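Long-range contacts in alpha-1,4-endofucoidanase (Mariniflexile fucanivorans, PDB 6DLH), which hydrolyses fucoidan internally as a retaining endo-acting enzyme of glycoside hydrolase family 107 and carries several bound calcium ions: residues A[35-39]-A[334-339]; A[251-255]-A[267-271]; A[289-295]-A[338-344]. One frame throughout, in Å; residues are numbered along the deposited sequence.

Contact 1 (A[35-39]-A[334-339]). With CA (calcium ion), chain E.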
loop_
_atom_site.group_PDB
_atom_site.type_symbol
_atom_site.label_atom_id
_atom_site.label_comp_id
_atom_site.label_asym_id
_atom_site.label_seq_id
_atom_site.Cartn_x
_atom_site.Cartn_y
_atom_site.Cartn_z
ATOM N N GLN A 35 21.717 -16.609 -10.752
ATOM C CA GLN A 35 20.378 -16.622 -11.329
ATOM C C GLN A 35 19.590 -17.823 -10.814
ATOM O O GLN A 35 20.013 -18.968 -10.966
ATOM C CB GLN A 35 20.422 -16.661 -12.856
ATOM C CG GLN A 35 19.058 -16.457 -13.503
ATOM C CD GLN A 35 19.059 -16.674 -14.995
ATOM O OE1 GLN A 35 20.037 -17.136 -15.576
ATOM N NE2 GLN A 35 17.954 -16.333 -15.636
ATOM N N GLY A 36 18.433 -17.534 -10.210
ATOM C CA GLY A 36 17.550 -18.576 -9.726
ATOM C C GLY A 36 17.927 -19.022 -8.319
ATOM O O GLY A 36 17.059 -19.124 -7.459
ATOM N N LEU A 37 19.222 -19.289 -8.099
ATOM C CA LEU A 37 19.720 -19.729 -6.802
ATOM C C LEU A 37 19.295 -18.742 -5.714
ATOM O O LEU A 37 19.022 -19.136 -4.581
ATOM C CB LEU A 37 21.249 -19.856 -6.848
ATOM C CG LEU A 37 21.803 -21.241 -7.186
ATOM C CD1 LEU A 37 23.310 -21.173 -7.407
ATOM C CD2 LEU A 37 21.478 -22.252 -6.091
ATOM N N ARG A 38 19.227 -17.459 -6.075
ATOM C CA ARG A 38 18.919 -16.437 -5.090
ATOM C C ARG A 38 17.423 -16.411 -4.770
ATOM O O ARG A 38 16.993 -15.609 -3.941
ATOM C CB ARG A 38 19.504 -15.082 -5.498
ATOM C CG ARG A 38 18.965 -14.503 -6.796
ATOM C CD ARG A 38 19.602 -13.139 -6.979
ATOM N NE ARG A 38 19.581 -12.736 -8.374
ATOM C CZ ARG A 38 20.558 -12.960 -9.249
ATOM N NH1 ARG A 38 20.353 -12.733 -10.536
ATOM N NH2 ARG A 38 21.730 -13.406 -8.836
ATOM N N ALA A 39 16.650 -17.303 -5.409
ATOM C CA ALA A 39 15.233 -17.474 -5.130
ATOM C C ALA A 39 14.979 -18.867 -4.557
ATOM O O ALA A 39 13.863 -19.388 -4.633
ATOM C CB ALA A 39 14.427 -17.229 -6.385
ATOM N N TRP A 334 21.823 -22.617 -18.303
ATOM C CA TRP A 334 22.000 -21.461 -17.442
ATOM C C TRP A 334 20.727 -21.139 -16.655
ATOM O O TRP A 334 20.779 -20.357 -15.707
ATOM C CB TRP A 334 22.483 -20.260 -18.266
ATOM C CG TRP A 334 21.655 -19.985 -19.483
ATOM C CD1 TRP A 334 21.896 -20.420 -20.753
ATOM C CD2 TRP A 334 20.446 -19.204 -19.547
ATOM N NE1 TRP A 334 20.930 -19.955 -21.605
ATOM C CE2 TRP A 334 20.025 -19.209 -20.896
ATOM C CE3 TRP A 334 19.683 -18.498 -18.606
ATOM C CZ2 TRP A 334 18.873 -18.542 -21.317
ATOM C CZ3 TRP A 334 18.548 -17.839 -19.025
ATOM C CH2 TRP A 334 18.152 -17.859 -20.363
ATOM N N ASN A 335 19.596 -21.745 -17.047
ATOM C CA ASN A 335 18.299 -21.411 -16.476
ATOM C C ASN A 335 17.821 -22.516 -15.537
ATOM O O ASN A 335 16.637 -22.577 -15.208
ATOM C CB ASN A 335 17.262 -21.081 -17.558
ATOM C CG ASN A 335 16.896 -22.240 -18.466
ATOM O OD1 ASN A 335 17.199 -23.401 -18.188
ATOM N ND2 ASN A 335 16.232 -21.934 -19.567
ATOM N N ASP A 336 18.749 -23.364 -15.087
ATOM C CA ASP A 336 18.393 -24.612 -14.433
ATOM C C ASP A 336 18.044 -24.406 -12.962
ATOM O O ASP A 336 17.573 -25.340 -12.316
ATOM C CB ASP A 336 19.484 -25.672 -14.602
ATOM C CG ASP A 336 19.382 -26.469 -15.891
ATOM O OD1 ASP A 336 18.576 -26.087 -16.779
ATOM O OD2 ASP A 336 20.102 -27.477 -15.996
ATOM N N ASN A 337 18.282 -23.201 -12.432
ATOM C CA ASN A 337 17.974 -22.937 -11.035
ATOM C C ASN A 337 16.791 -21.980 -10.903
ATOM O O ASN A 337 16.382 -21.678 -9.786
ATOM C CB ASN A 337 19.180 -22.434 -10.237
ATOM C CG ASN A 337 20.297 -23.450 -10.162
ATOM O OD1 ASN A 337 21.435 -23.139 -10.511
ATOM N ND2 ASN A 337 19.981 -24.658 -9.723
ATOM N N VAL A 338 16.252 -21.517 -12.038
ATOM C CA VAL A 338 15.064 -20.674 -12.047
ATOM C C VAL A 338 13.915 -21.425 -11.360
ATOM O O VAL A 338 13.669 -22.596 -11.629
ATOM C CB VAL A 338 14.727 -20.223 -13.481
ATOM C CG1 VAL A 338 13.417 -19.457 -13.562
ATOM C CG2 VAL A 338 15.859 -19.405 -14.086
ATOM N N VAL A 339 13.248 -20.750 -10.422
ATOM C CA VAL A 339 12.275 -21.395 -9.556
ATOM C C VAL A 339 10.878 -21.303 -10.176
ATOM O O VAL A 339 10.480 -20.266 -10.703
ATOM C CB VAL A 339 12.330 -20.792 -8.138
ATOM C CG1 VAL A 339 11.144 -21.223 -7.277
ATOM C CG2 VAL A 339 13.652 -21.130 -7.451
HETATM CA CA CA E . 17.460 -25.614 -18.628
HETATM O O HOH W 1 19.391 -20.667 -13.199
HETATM O O HOH W 2 22.320 -20.412 -10.777
HETATM O O HOH W 3 17.231 -22.101 -7.197
HETATM O O HOH W 4 17.556 -28.016 -19.020
#
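Asn337 packs against Gln35 and Leu37, its CB 3.6 Å from Gln35 O. With CG turned beside its own backbone N (chi1 -63°), the side chain runs alongside Leu37, pointing the same way: CG touches Leu37 CG, and OD1 lies 3.8 Å from that same Leu37 CG. Beyond the amide, a water 2.9 Å from Asn337 OD1 also lies near Gln35 O, though it may not be able to donate to every acceptor near it. A second water joins three backbone groups, donating to Gln35 O and Trp334 O and accepting from Asn337 N at 2.9 Å, so water mediates much of the polar fit. Gly36 takes a positive phi and presses its CA to 3.3 Å from Asn337 O; a CB would collide with Asn337 C. The extended Gln35 side chain carries its amide to the edge of the Trp334 ring, nearly coplanar with it, OE1 being 3.3 Å from Trp334 CE3, while NE2 is hydrogen-bonded to Asp288 O. The type I turn from Asn335 to Val338 holds two calcium ligands, Asn335 OD1 and Asp336 OD1, at 2.3 and 2.2 Å from the ion; Phe327, Asp330 and Arg332 complete the protein ligands. The contact thus joins the loop leading to strand 46-49 with the calcium-binding loop between helix 307-321 and strand 341-342.

Contact 2 (A[251-255]-A[267-271])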
loop_
_atom_site.group_PDB
_atom_site.type_symbol
_atom_site.label_atom_id
_atom_site.label_comp_id
_atom_site.label_asym_id
_atom_site.label_seq_id
_atom_site.Cartn_x
_atom_site.Cartn_y
_atom_site.Cartn_z
ATOM N N TYR A 251 15.502 -5.675 -19.970
ATOM C CA TYR A 251 15.412 -6.699 -18.943
ATOM C C TYR A 251 16.586 -6.558 -17.979
ATOM O O TYR A 251 16.409 -6.677 -16.767
ATOM C CB TYR A 251 15.283 -8.096 -19.558
ATOM C CG TYR A 251 13.964 -8.335 -20.252
ATOM C CD1 TYR A 251 12.830 -8.718 -19.542
ATOM C CD2 TYR A 251 13.840 -8.155 -21.618
ATOM C CE1 TYR A 251 11.615 -8.924 -20.179
ATOM C CE2 TYR A 251 12.631 -8.352 -22.268
ATOM C CZ TYR A 251 11.517 -8.743 -21.548
ATOM O OH TYR A 251 10.329 -8.925 -22.198
ATOM N N GLN A 252 17.764 -6.267 -18.545
ATOM C CA GLN A 252 19.001 -6.102 -17.797
ATOM C C GLN A 252 18.936 -4.843 -16.936
ATOM O O GLN A 252 19.309 -4.870 -15.765
ATOM C CB GLN A 252 20.193 -6.006 -18.751
ATOM C CG GLN A 252 21.537 -6.087 -18.039
ATOM C CD GLN A 252 22.707 -6.103 -18.992
ATOM O OE1 GLN A 252 22.652 -5.515 -20.074
ATOM N NE2 GLN A 252 23.777 -6.774 -18.589
ATOM N N ALA A 253 18.457 -3.746 -17.532
ATOM C CA ALA A 253 18.417 -2.462 -16.853
ATOM C C ALA A 253 17.630 -2.602 -15.551
ATOM O O ALA A 253 18.081 -2.154 -14.496
ATOM C CB ALA A 253 17.831 -1.406 -17.762
ATOM N N PHE A 254 16.476 -3.275 -15.644
ATOM C CA PHE A 254 15.556 -3.432 -14.531
ATOM C C PHE A 254 16.172 -4.337 -13.467
ATOM O O PHE A 254 16.185 -3.981 -12.288
ATOM C CB PHE A 254 14.196 -3.904 -15.045
ATOM C CG PHE A 254 13.304 -2.810 -15.569
ATOM C CD1 PHE A 254 13.728 -1.964 -16.587
ATOM C CD2 PHE A 254 12.024 -2.636 -15.063
ATOM C CE1 PHE A 254 12.898 -0.963 -17.074
ATOM C CE2 PHE A 254 11.197 -1.629 -15.544
ATOM C CZ PHE A 254 11.635 -0.793 -16.549
ATOM N N ALA A 255 16.710 -5.489 -13.889
ATOM C CA ALA A 255 17.270 -6.438 -12.939
ATOM C C ALA A 255 18.450 -5.824 -12.184
ATOM O O ALA A 255 18.527 -5.943 -10.964
ATOM C CB ALA A 255 17.652 -7.719 -13.632
ATOM N N ILE A 267 14.057 -11.861 -9.268
ATOM C CA ILE A 267 13.396 -11.038 -10.279
ATOM C C ILE A 267 12.517 -11.929 -11.152
ATOM O O ILE A 267 12.915 -13.046 -11.489
ATOM C CB ILE A 267 14.419 -10.268 -11.156
ATOM C CG1 ILE A 267 15.593 -9.672 -10.360
ATOM C CG2 ILE A 267 13.734 -9.230 -12.038
ATOM C CD1 ILE A 267 15.197 -8.731 -9.236
ATOM N N ALA A 268 11.344 -11.405 -11.535
ATOM C CA ALA A 268 10.460 -12.090 -12.464
ATOM C C ALA A 268 9.789 -11.072 -13.377
ATOM O O ALA A 268 9.334 -10.038 -12.903
ATOM C CB ALA A 268 9.431 -12.910 -11.717
ATOM N N PHE A 269 9.703 -11.405 -14.674
ATOM C CA PHE A 269 9.045 -10.579 -15.674
ATOM C C PHE A 269 7.836 -11.322 -16.236
ATOM O O PHE A 269 7.923 -12.508 -16.532
ATOM C CB PHE A 269 10.022 -10.253 -16.809
ATOM C CG PHE A 269 11.215 -9.435 -16.385
ATOM C CD1 PHE A 269 12.366 -10.047 -15.910
ATOM C CD2 PHE A 269 11.180 -8.048 -16.450
ATOM C CE1 PHE A 269 13.458 -9.290 -15.518
ATOM C CE2 PHE A 269 12.274 -7.292 -16.057
ATOM C CZ PHE A 269 13.409 -7.916 -15.588
ATOM N N ASN A 270 6.713 -10.615 -16.390
ATOM C CA ASN A 270 5.539 -11.205 -17.010
ATOM C C ASN A 270 5.672 -11.137 -18.531
ATOM O O ASN A 270 5.390 -10.099 -19.132
ATOM C CB ASN A 270 4.243 -10.522 -16.576
ATOM C CG ASN A 270 3.013 -11.219 -17.118
ATOM O OD1 ASN A 270 3.114 -12.263 -17.765
ATOM N ND2 ASN A 270 1.845 -10.657 -16.859
ATOM N N ASN A 271 6.078 -12.260 -19.135
ATOM C CA ASN A 271 6.142 -12.388 -20.585
ATOM C C ASN A 271 5.045 -13.338 -21.072
ATOM O O ASN A 271 5.229 -14.056 -22.059
ATOM C CB ASN A 271 7.531 -12.826 -21.062
ATOM C CG ASN A 271 8.622 -11.809 -20.791
ATOM O OD1 ASN A 271 8.449 -10.619 -21.049
ATOM N ND2 ASN A 271 9.740 -12.268 -20.251
#
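Tyr251 and Phe269 meet because each turns its CG beside its own backbone N, anti to its carbonyl carbon (chi1 -69° and -63°), which brings the two rings together between helix and strand. The setting is the helix-to-strand half of a beta-alpha-beta crossover in the catalytic domain: helix 249-259 covers strand 266-269, which lies beside strand 222-226 in the parallel sheet. Helix and strand run roughly antiparallel, their local axes 10.0 Å apart. The rings form a T-shaped pair, planes 75° apart, with the edge of Tyr251 directed at the face of Phe269; CD1 of Tyr251 sits over the middle of that face, 3.6 Å from Phe269 CD2. At the edge of the Phe269 ring, CE2 lies 4.0 Å from Phe254 CB, and CZ also comes 3.5 Å from Tyr251 O. One helical turn after Tyr251, Ala255 CB rests 4.3 Å from Ile267 CG1 and extends the apolar seam. Phe225 adds a further ring to the core, meeting both Phe254 and Phe269, and Met232 of helix 228-233 touches both Tyr251 and Phe269. The buried phenol finds its polar mate just past the strand's C-terminal end, where Asn271 approaches from the opposite direction: Tyr251 OH donates to Asn271 OD1 at 2.8 Å, from a position tilted out of the carbonyl plane.

Contact 3 (A[289-295]-A[338-344]); sequences DYTFGHP and VVAHFFP
Val339 N donates to Asp289 O at 3.1 Å in a nearly straight bond (167°), and Thr291 N returns one to Val339 O, also 3.1 Å; together they flank Tyr290 in a single parallel bridge between segments 289-295 and 338-344. Farther on, Phe343 N donates to Gly293 O at 2.8 Å from above the carbonyl plane. Between these points side chains take over the pairing. Thr291 OG1 accepts from His341 N at 2.8 Å, and the His341 ring, its CG anti to the backbone N (chi1 158°), sends ND1 to Thr291 O at 2.7 Å, while NE2 is hydrogen-bonded to Thr379 OG1. Among aromatic contacts, Tyr290 turns its edge to one face of His341, CD2 being 3.5 Å from His341 CG with the planes at 86°; the phenol itself is hydrogen-bonded to Glu145 OE2. A leucine in place of His341 has neither ring nitrogen, and Thr291 O and Thr379 OG1 would probably be left without this mate, the Tyr290 edge losing its flat partner. Apolar contacts close the far end: Pro295 CB lies 3.8 Å from the edge of Phe342 at CE1, and Phe292 CE1 lies 4.0 Å from Phe343 CD2. Hydrogen-bonded through both nitrogens, the imidazole is probably held in its rotation, so one side chain links the 289-295 loop to strand 377-379 where side-chain bonds replace backbone pairing.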
loop_
_atom_site.group_PDB
_atom_site.type_symbol
_atom_site.label_atom_id
_atom_site.label_comp_id
_atom_site.label_asym_id
_atom_site.label_seq_id
_atom_site.Cartn_x
_atom_site.Cartn_y
_atom_site.Cartn_z
ATOM N N ASP A 289 14.780 -14.820 -12.058
ATOM C CA ASP A 289 15.169 -15.739 -11.000
ATOM C C ASP A 289 14.018 -16.703 -10.734
ATOM O O ASP A 289 14.238 -17.809 -10.252
ATOM C CB ASP A 289 15.563 -15.000 -9.716
ATOM C CG ASP A 289 16.801 -14.134 -9.867
ATOM O OD1 ASP A 289 17.909 -14.704 -9.919
ATOM O OD2 ASP A 289 16.647 -12.904 -9.933
ATOM N N TYR A 290 12.790 -16.254 -11.029
ATOM C CA TYR A 290 11.610 -17.099 -10.911
ATOM C C TYR A 290 10.603 -16.742 -11.998
ATOM O O TYR A 290 10.692 -15.678 -12.612
ATOM C CB TYR A 290 10.999 -17.018 -9.505
ATOM C CG TYR A 290 10.384 -15.701 -9.100
ATOM C CD1 TYR A 290 11.164 -14.571 -8.878
ATOM C CD2 TYR A 290 9.020 -15.594 -8.884
ATOM C CE1 TYR A 290 10.605 -13.364 -8.483
ATOM C CE2 TYR A 290 8.443 -14.398 -8.482
ATOM C CZ TYR A 290 9.238 -13.282 -8.275
ATOM O OH TYR A 290 8.665 -12.109 -7.881
ATOM N N THR A 291 9.644 -17.649 -12.216
ATOM C CA THR A 291 8.598 -17.425 -13.198
ATOM C C THR A 291 7.523 -16.538 -12.590
ATOM O O THR A 291 7.043 -16.815 -11.494
ATOM C CB THR A 291 8.003 -18.743 -13.709
ATOM O OG1 THR A 291 7.407 -19.439 -12.614
ATOM C CG2 THR A 291 9.041 -19.623 -14.369
ATOM N N PHE A 292 7.160 -15.479 -13.321
ATOM C CA PHE A 292 6.062 -14.609 -12.939
ATOM C C PHE A 292 4.819 -15.463 -12.691
ATOM O O PHE A 292 4.137 -15.301 -11.670
ATOM C CB PHE A 292 5.822 -13.557 -14.023
ATOM C CG PHE A 292 4.905 -12.432 -13.624
ATOM C CD1 PHE A 292 3.528 -12.563 -13.730
ATOM C CD2 PHE A 292 5.419 -11.229 -13.161
ATOM C CE1 PHE A 292 2.686 -11.520 -13.374
ATOM C CE2 PHE A 292 4.577 -10.187 -12.802
ATOM C CZ PHE A 292 3.212 -10.335 -12.906
ATOM N N GLY A 293 4.546 -16.364 -13.643
ATOM C CA GLY A 293 3.576 -17.438 -13.479
ATOM C C GLY A 293 2.129 -16.950 -13.456
ATOM O O GLY A 293 1.348 -17.377 -12.620
ATOM N N HIS A 294 1.780 -16.064 -14.391
ATOM C CA HIS A 294 0.408 -15.641 -14.619
ATOM C C HIS A 294 -0.422 -16.864 -15.020
ATOM O O HIS A 294 0.038 -17.695 -15.801
ATOM C CB HIS A 294 0.431 -14.572 -15.713
ATOM C CG HIS A 294 -0.834 -13.809 -15.905
ATOM N ND1 HIS A 294 -1.886 -14.298 -16.667
ATOM C CD2 HIS A 294 -1.192 -12.564 -15.513
ATOM C CE1 HIS A 294 -2.852 -13.402 -16.702
ATOM N NE2 HIS A 294 -2.450 -12.330 -16.007
ATOM N N PRO A 295 -1.655 -17.039 -14.493
ATOM C CA PRO A 295 -2.492 -18.173 -14.886
ATOM C C PRO A 295 -3.017 -18.087 -16.320
ATOM O O PRO A 295 -3.040 -17.018 -16.924
ATOM C CB PRO A 295 -3.647 -18.146 -13.872
ATOM C CG PRO A 295 -3.691 -16.724 -13.367
ATOM C CD PRO A 295 -2.275 -16.196 -13.463
ATOM N N VAL A 338 16.252 -21.517 -12.038
ATOM C CA VAL A 338 15.064 -20.674 -12.047
ATOM C C VAL A 338 13.915 -21.425 -11.360
ATOM O O VAL A 338 13.669 -22.596 -11.629
ATOM C CB VAL A 338 14.727 -20.223 -13.481
ATOM C CG1 VAL A 338 13.417 -19.457 -13.562
ATOM C CG2 VAL A 338 15.859 -19.405 -14.086
ATOM N N VAL A 339 13.248 -20.750 -10.422
ATOM C CA VAL A 339 12.275 -21.395 -9.556
ATOM C C VAL A 339 10.878 -21.303 -10.176
ATOM O O VAL A 339 10.480 -20.266 -10.703
ATOM C CB VAL A 339 12.330 -20.792 -8.138
ATOM C CG1 VAL A 339 11.144 -21.223 -7.277
ATOM C CG2 VAL A 339 13.652 -21.130 -7.451
ATOM N N ALA A 340 10.143 -22.415 -10.120
ATOM C CA ALA A 340 8.775 -22.437 -10.606
ATOM C C ALA A 340 7.893 -21.695 -9.606
ATOM O O ALA A 340 7.904 -22.011 -8.420
ATOM C CB ALA A 340 8.328 -23.864 -10.801
ATOM N N HIS A 341 7.142 -20.703 -10.095
ATOM C CA HIS A 341 6.294 -19.907 -9.223
ATOM C C HIS A 341 4.984 -19.569 -9.931
ATOM O O HIS A 341 4.961 -19.350 -11.138
ATOM C CB HIS A 341 7.055 -18.663 -8.736
ATOM C CG HIS A 341 6.173 -17.546 -8.287
ATOM N ND1 HIS A 341 5.646 -16.619 -9.170
ATOM C CD2 HIS A 341 5.722 -17.206 -7.063
ATOM C CE1 HIS A 341 4.910 -15.751 -8.505
ATOM N NE2 HIS A 341 4.950 -16.084 -7.209
ATOM N N PHE A 342 3.902 -19.501 -9.150
ATOM C CA PHE A 342 2.556 -19.335 -9.676
ATOM C C PHE A 342 1.936 -18.099 -9.026
ATOM O O PHE A 342 2.140 -17.883 -7.831
ATOM C CB PHE A 342 1.773 -20.633 -9.432
ATOM C CG PHE A 342 0.394 -20.744 -10.043
ATOM C CD1 PHE A 342 0.062 -20.079 -11.214
ATOM C CD2 PHE A 342 -0.564 -21.563 -9.465
ATOM C CE1 PHE A 342 -1.204 -20.204 -11.773
ATOM C CE2 PHE A 342 -1.826 -21.700 -10.027
ATOM C CZ PHE A 342 -2.142 -21.027 -11.186
ATOM N N PHE A 343 1.198 -17.300 -9.825
ATOM C CA PHE A 343 0.482 -16.122 -9.343
ATOM C C PHE A 343 -1.022 -16.252 -9.590
ATOM O O PHE A 343 -1.599 -15.482 -10.354
ATOM C CB PHE A 343 1.037 -14.835 -9.970
ATOM C CG PHE A 343 0.628 -13.543 -9.301
ATOM C CD1 PHE A 343 -0.097 -13.536 -8.114
ATOM C CD2 PHE A 343 0.993 -12.321 -9.846
ATOM C CE1 PHE A 343 -0.450 -12.344 -7.495
ATOM C CE2 PHE A 343 0.658 -11.129 -9.220
ATOM C CZ PHE A 343 -0.075 -11.138 -8.052
ATOM N N PRO A 344 -1.726 -17.183 -8.904
ATOM C CA PRO A 344 -3.167 -17.369 -9.111
ATOM C C PRO A 344 -4.012 -16.349 -8.347
ATOM O O PRO A 344 -3.493 -15.611 -7.510
ATOM C CB PRO A 344 -3.392 -18.771 -8.525
ATOM C CG PRO A 344 -2.396 -18.845 -7.380
ATOM C CD PRO A 344 -1.177 -18.088 -7.877
#

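How the contacts relate
Along the chain, contact 2 closes before contact 3 opens, and contact 1 spans all of contact 2, its second segment sharing Val338 and Val339 with contact 3. The centres lie 12 to 14 Å apart on one side of the chain's centre. Segment 289-295 is the common neighbour: the backbone N of Asp289 and of Tyr290 probably hydrogen-bond to Ile267 O of contact 2, while Asp289 OD1 probably accepts a hydrogen bond from Gly36 N of contact 1 and forms a salt bridge with Arg38 NE. Since 266-269 and 341-342 are the outermost strands of the seven-stranded parallel sheet, residues 289-291 bridge the gap between them, consistent with closure of a (beta/alpha)8-like catalytic barrel, with the calcium loop alongside.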